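PDB 5IBZ: uncharacterized protein from Uncultured organism, which is a putative cyclase, possibly with arylformamidase activity, and is seen here with acetylphosphate bound in its pocket. Local coordinates for residues W114-H119 / L146-V151; G30-I35 / G276-E281. All coordinates share one frame; numbering follows the deposited sequence.

Overall arrangement
Following the chain from its N terminus, residues 30-35 come first, in the loop ahead of helix 37-44, and wait for 276-281 to close contact 2 some 240 residues later. Contact 1 falls wholly within that long excursion: strand 113-115 and the turn after it meet 146-151 and close a much shorter loop. The two contacts join in the mixed sheet, where strands 113-115 and 278-281 run antiparallel as neighbours, with a probable hydrogen bond of 2.7 Å from Asp115 N to Ile279 O. Val151 of contact 1 also packs against Ala32 and Tyr278 of contact 2. Their centres lie about 9 Å apart, and both reach the same acetylphosphate, through His119 and Glu281.

Contact 1: W114-H119 / L146-V151; sequences WDALSH and LGIENV. With UVW (acetylphosphate), chain F.
The acetylphosphate pocket takes Asp115 and His119 from the end of strand 113-115 and the type I turn Ala116-His119, and Ser118 and Leu146 hold that turn to the 146-151 loop. The hydroxyl OG of Ser118 donates to Leu146 O at 2.8 Å, coming in above the carbonyl plane, 52° out of it. The same oxygen takes a second bond from a water, 2.7 Å from Leu146 O, which in turn accepts from Leu117 N at 2.9 Å. Leu146 O, in a buried residue, thus accepts from a hydroxyl and from a water. Beside these polar bonds the contact is apolar: the methyl CB of Ala116 meets the end of the Ile148 side chain, with CD1 3.7 Å away, and Leu146 CD1 lies alongside Leu117 CB at 4.4 Å. The sequence here lines up with the H-x-D-x-P-x-H end of the cyclase family signature, keeping Asp115 and His119 but with Gln113 and Leu117 at the histidine and proline positions. The partner loop is braced from within, since Asn150 ND2 donates to Gly147 O at 2.9 Å and Asn150 N reaches that oxygen from the same face, closing the short 3-10 segment. Past Ser118 the turn hands over to the ligand. With CG anti to the backbone N (chi1 173°), the imidazole of His119 is carried away from the 146-151 loop, and NE2 donates to O1P of acetylphosphate at 2.6 Å, with an N-H...O angle of 155°. Asp115 OD1 sits over one face of this ring, displaced toward the rim. The other ring nitrogen, ND1, donates to Ala100 O of the second subunit, and the imidazole also meets Phe99 of that subunit, which places this side of the pocket at a subunit interface.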
loop_
_atom_site.group_PDB
_atom_site.type_symbol
_atom_site.label_atom_id
_atom_site.label_comp_id
_atom_site.label_asym_id
_atom_site.label_seq_id
_atom_site.Cartn_x
_atom_site.Cartn_y
_atom_site.Cartn_z
ATOM N N TRP B 114 5.085 2.868 19.262
ATOM C CA TRP B 114 5.061 1.898 20.366
ATOM C C TRP B 114 5.084 0.508 19.757
ATOM O O TRP B 114 4.420 0.262 18.742
ATOM C CB TRP B 114 3.813 1.985 21.234
ATOM C CG TRP B 114 3.761 3.072 22.219
ATOM C CD1 TRP B 114 2.835 4.058 22.267
ATOM C CD2 TRP B 114 4.629 3.284 23.341
ATOM N NE1 TRP B 114 3.062 4.876 23.343
ATOM C CE2 TRP B 114 4.158 4.429 24.020
ATOM C CE3 TRP B 114 5.750 2.634 23.831
ATOM C CZ2 TRP B 114 4.780 4.936 25.142
ATOM C CZ3 TRP B 114 6.357 3.124 24.964
ATOM C CH2 TRP B 114 5.877 4.275 25.603
ATOM N N ASP B 115 5.802 -0.390 20.412
ATOM C CA ASP B 115 5.752 -1.812 20.099
ATOM C C ASP B 115 4.895 -2.485 21.134
ATOM O O ASP B 115 5.100 -2.295 22.332
ATOM C CB ASP B 115 7.145 -2.409 20.090
ATOM C CG ASP B 115 8.051 -1.727 19.076
ATOM O OD1 ASP B 115 7.529 -1.158 18.086
ATOM O OD2 ASP B 115 9.284 -1.738 19.287
ATOM N N ALA B 116 3.896 -3.236 20.682
ATOM C CA ALA B 116 3.025 -3.999 21.587
ATOM C C ALA B 116 3.756 -5.189 22.173
ATOM O O ALA B 116 4.833 -5.567 21.708
ATOM C CB ALA B 116 1.796 -4.470 20.852
ATOM N N LEU B 117 3.142 -5.806 23.173
ATOM C CA LEU B 117 3.747 -6.993 23.776
ATOM C C LEU B 117 3.702 -8.186 22.806
ATOM O O LEU B 117 4.382 -9.186 23.014
ATOM C CB LEU B 117 3.043 -7.334 25.088
ATOM C CG LEU B 117 2.972 -6.185 26.081
ATOM C CD1 LEU B 117 2.323 -6.672 27.366
ATOM C CD2 LEU B 117 4.351 -5.569 26.367
ATOM N N SER B 118 2.889 -8.082 21.760
ATOM C CA SER B 118 2.867 -9.083 20.693
ATOM C C SER B 118 3.990 -8.908 19.676
ATOM O O SER B 118 4.107 -9.696 18.747
ATOM C CB SER B 118 1.518 -9.041 19.968
ATOM O OG SER B 118 1.140 -7.699 19.675
ATOM N N HIS B 119 4.810 -7.864 19.814
ATOM C CA HIS B 119 5.867 -7.592 18.835
ATOM C C HIS B 119 7.111 -8.474 18.990
ATOM O O HIS B 119 7.813 -8.707 18.009
ATOM C CB HIS B 119 6.296 -6.113 18.903
ATOM C CG HIS B 119 7.477 -5.775 18.050
ATOM N ND1 HIS B 119 7.490 -5.960 16.684
ATOM C CD2 HIS B 119 8.687 -5.256 18.368
ATOM C CE1 HIS B 119 8.657 -5.576 16.199
ATOM N NE2 HIS B 119 9.403 -5.145 17.202
ATOM N N LEU B 146 -2.826 -9.893 23.012
ATOM C CA LEU B 146 -1.759 -8.900 23.166
ATOM C C LEU B 146 -1.642 -7.915 21.991
ATOM O O LEU B 146 -0.605 -7.254 21.814
ATOM C CB LEU B 146 -0.408 -9.584 23.377
ATOM C CG LEU B 146 -0.319 -10.630 24.506
ATOM C CD1 LEU B 146 1.075 -11.237 24.578
ATOM C CD2 LEU B 146 -0.712 -10.050 25.860
ATOM N N GLY B 147 -2.715 -7.776 21.210
ATOM C CA GLY B 147 -2.780 -6.745 20.207
ATOM C C GLY B 147 -2.791 -5.376 20.870
ATOM O O GLY B 147 -3.164 -5.235 22.042
ATOM N N ILE B 148 -2.352 -4.366 20.126
ATOM C CA ILE B 148 -2.233 -3.014 20.658
ATOM C C ILE B 148 -3.601 -2.423 21.058
ATOM O O ILE B 148 -3.630 -1.450 21.819
ATOM C CB ILE B 148 -1.509 -2.094 19.643
ATOM C CG1 ILE B 148 -0.945 -0.841 20.306
ATOM C CG2 ILE B 148 -2.415 -1.683 18.488
ATOM C CD1 ILE B 148 0.252 -1.078 21.165
ATOM N N GLU B 149 -4.719 -3.005 20.625
ATOM C CA GLU B 149 -6.027 -2.457 21.014
ATOM C C GLU B 149 -6.240 -2.602 22.523
ATOM O O GLU B 149 -7.061 -1.889 23.116
ATOM C CB GLU B 149 -7.190 -3.105 20.234
ATOM C CG GLU B 149 -7.599 -4.533 20.591
ATOM C CD GLU B 149 -6.666 -5.630 20.079
ATOM O OE1 GLU B 149 -5.630 -5.347 19.437
ATOM O OE2 GLU B 149 -7.009 -6.807 20.340
ATOM N N ASN B 150 -5.488 -3.503 23.150
ATOM C CA ASN B 150 -5.608 -3.713 24.586
ATOM C C ASN B 150 -5.112 -2.509 25.378
ATOM O O ASN B 150 -5.378 -2.417 26.585
ATOM C CB ASN B 150 -4.845 -4.965 25.027
ATOM C CG ASN B 150 -5.544 -6.246 24.628
ATOM O OD1 ASN B 150 -6.524 -6.654 25.252
ATOM N ND2 ASN B 150 -5.050 -6.895 23.583
ATOM N N VAL B 151 -4.396 -1.587 24.733
ATOM C CA VAL B 151 -3.923 -0.386 25.403
ATOM C C VAL B 151 -4.352 0.867 24.620
ATOM O O VAL B 151 -3.647 1.880 24.583
ATOM C CB VAL B 151 -2.386 -0.414 25.609
ATOM C CG1 VAL B 151 -2.065 -1.305 26.816
ATOM C CG2 VAL B 151 -1.644 -0.903 24.358
HETATM C C1 UVW F . 14.654 -4.411 15.203
HETATM O O1 UVW F . 13.907 -4.516 14.291
HETATM C C1M UVW F . 16.085 -4.927 15.083
HETATM O O2 UVW F . 14.251 -3.816 16.403
HETATM P P UVW F . 12.703 -3.357 16.711
HETATM O O1P UVW F . 11.727 -4.447 16.337
HETATM O O2P UVW F . 12.648 -3.074 18.194
HETATM O O3P UVW F . 12.334 -2.107 15.954
HETATM O O HOH W 1 0.324 -5.455 23.645
#

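Contact 2: G30-I35 / G276-E281; sequences GAANYI and GVYIGE. With UVW (acetylphosphate), chain F.
Two glycines with positive phi, Gly30 and Gly276, face each other with their CA atoms 4.5 Å apart, and the backbones come so close that a CB on Gly30 would run into Gly276 O. That oxygen accepts from Ala31 N at 2.8 Å along an almost straight N-H...O line of 169°, with the donor 40° out of the carbonyl plane. Gly276 is where helix 266-275 ends, and the bond ties this turn to the start of the 3-10 segment 31-34. Beside it, Ala31 CB packs on Val277 CG2 at 3.7 Å. In Tyr278, the first residue of strand 278-281, CG is anti to the carbonyl carbon (chi1 -64°) and the ring lies toward Ala32. Atom CE1 touches Ala32 CB, which stands well out of the ring plane, at 3.8 Å, while Ala32 N comes in at the ring edge, near its plane. The phenol OH donates to Arg29 O, just ahead of the segment, and Phe155 meets the ring edge-to-face. The strand continues to Glu281, whose extended chain reaches acetylphosphate: OE2 lies 2.6 Å from O2P, and OE1 lies 2.8 Å from O3P. An alanine here would stop at CB, short of the phosphate, and O2P and O3P would probably lose their close carboxyl partner, with His119, His268 and Arg69 remaining to hold the ligand. Asp115 OD2 also comes close to Glu281 OE1, and such a gathering of acid and phosphate oxygens implies that the donors from those three residues probably offset part of the crowding.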
loop_
_atom_site.group_PDB
_atom_site.type_symbol
_atom_site.label_atom_id
_atom_site.label_comp_id
_atom_site.label_asym_id
_atom_site.label_seq_id
_atom_site.Cartn_x
_atom_site.Cartn_y
_atom_site.Cartn_z
ATOM N N GLY B 30 -0.240 -6.016 30.655
ATOM C CA GLY B 30 1.108 -5.896 31.193
ATOM C C GLY B 30 1.312 -4.630 32.010
ATOM O O GLY B 30 0.438 -4.211 32.793
ATOM N N ALA B 31 2.465 -3.999 31.815
ATOM C CA ALA B 31 2.859 -2.870 32.657
ATOM C C ALA B 31 2.013 -1.628 32.418
ATOM O O ALA B 31 2.061 -0.678 33.189
ATOM C CB ALA B 31 4.344 -2.559 32.459
ATOM N N ALA B 32 1.197 -1.639 31.375
ATOM C CA ALA B 32 0.204 -0.578 31.239
ATOM C C ALA B 32 -0.737 -0.526 32.459
ATOM O O ALA B 32 -1.309 0.528 32.780
ATOM C CB ALA B 32 -0.581 -0.761 29.945
ATOM N N ASN B 33 -0.877 -1.636 33.174
ATOM C CA ASN B 33 -1.696 -1.633 34.378
ATOM C C ASN B 33 -1.138 -0.786 35.530
ATOM O O ASN B 33 -1.854 -0.499 36.500
ATOM C CB ASN B 33 -1.911 -3.069 34.845
ATOM C CG ASN B 33 -2.762 -3.870 33.879
ATOM O OD1 ASN B 33 -3.804 -3.406 33.400
ATOM N ND2 ASN B 33 -2.303 -5.072 33.554
ATOM N N TYR B 34 0.125 -0.372 35.428
ATOM C CA TYR B 34 0.699 0.562 36.382
ATOM C C TYR B 34 0.134 1.983 36.195
ATOM O O TYR B 34 0.238 2.792 37.109
ATOM C CB TYR B 34 2.213 0.622 36.267
ATOM C CG TYR B 34 2.996 -0.581 36.738
ATOM C CD1 TYR B 34 2.761 -1.174 37.969
ATOM C CD2 TYR B 34 4.029 -1.090 35.957
ATOM C CE1 TYR B 34 3.504 -2.249 38.375
ATOM C CE2 TYR B 34 4.784 -2.161 36.361
ATOM C CZ TYR B 34 4.533 -2.736 37.569
ATOM O OH TYR B 34 5.310 -3.809 37.967
ATOM N N ILE B 35 -0.434 2.294 35.025
ATOM C CA ILE B 35 -1.040 3.600 34.835
ATOM C C ILE B 35 -2.497 3.532 35.317
ATOM O O ILE B 35 -3.362 2.915 34.697
ATOM C CB ILE B 35 -0.975 4.080 33.377
ATOM C CG1 ILE B 35 0.472 4.032 32.870
ATOM C CG2 ILE B 35 -1.574 5.470 33.293
ATOM C CD1 ILE B 35 0.666 4.441 31.389
ATOM N N GLY B 276 6.407 -7.417 30.392
ATOM C CA GLY B 276 5.242 -6.810 29.780
ATOM C C GLY B 276 5.356 -5.287 29.730
ATOM O O GLY B 276 4.359 -4.565 29.810
ATOM N N VAL B 277 6.580 -4.798 29.562
ATOM C CA VAL B 277 6.869 -3.363 29.445
ATOM C C VAL B 277 6.987 -2.978 27.968
ATOM O O VAL B 277 7.674 -3.641 27.210
ATOM C CB VAL B 277 8.157 -3.034 30.223
ATOM C CG1 VAL B 277 8.664 -1.625 29.910
ATOM C CG2 VAL B 277 7.914 -3.181 31.737
ATOM N N TYR B 278 6.300 -1.912 27.572
ATOM C CA TYR B 278 6.241 -1.480 26.189
ATOM C C TYR B 278 7.510 -0.749 25.786
ATOM O O TYR B 278 8.181 -0.125 26.611
ATOM C CB TYR B 278 5.001 -0.579 25.978
ATOM C CG TYR B 278 3.733 -1.357 26.212
ATOM C CD1 TYR B 278 3.259 -1.569 27.502
ATOM C CD2 TYR B 278 3.035 -1.929 25.167
ATOM C CE1 TYR B 278 2.133 -2.324 27.736
ATOM C CE2 TYR B 278 1.898 -2.674 25.385
ATOM C CZ TYR B 278 1.453 -2.890 26.680
ATOM O OH TYR B 278 0.307 -3.644 26.916
ATOM N N ILE B 279 7.835 -0.869 24.502
ATOM C CA ILE B 279 9.018 -0.255 23.926
ATOM C C ILE B 279 8.630 0.792 22.895
ATOM O O ILE B 279 7.882 0.514 21.953
ATOM C CB ILE B 279 9.929 -1.324 23.268
ATOM C CG1 ILE B 279 10.510 -2.264 24.338
ATOM C CG2 ILE B 279 10.992 -0.675 22.412
ATOM C CD1 ILE B 279 11.365 -3.366 23.808
ATOM N N GLY B 280 9.165 1.999 23.074
ATOM C CA GLY B 280 8.963 3.090 22.135
ATOM C C GLY B 280 10.247 3.410 21.397
ATOM O O GLY B 280 11.329 3.417 21.992
ATOM N N GLU B 281 10.144 3.633 20.088
ATOM C CA GLU B 281 11.332 3.837 19.267
ATOM C C GLU B 281 11.141 4.968 18.285
ATOM O O GLU B 281 10.014 5.259 17.865
ATOM C CB GLU B 281 11.695 2.557 18.501
ATOM C CG GLU B 281 12.129 1.436 19.439
ATOM C CD GLU B 281 12.182 0.065 18.798
ATOM O OE1 GLU B 281 11.578 -0.148 17.731
ATOM O OE2 GLU B 281 12.871 -0.792 19.384
HETATM C C1 UVW F . 14.654 -4.411 15.203
HETATM O O1 UVW F . 13.907 -4.516 14.291
HETATM C C1M UVW F . 16.085 -4.927 15.083
HETATM O O2 UVW F . 14.251 -3.816 16.403
HETATM P P UVW F . 12.703 -3.357 16.711
HETATM O O1P UVW F . 11.727 -4.447 16.337
HETATM O O2P UVW F . 12.648 -3.074 18.194
HETATM O O3P UVW F . 12.334 -2.107 15.954
#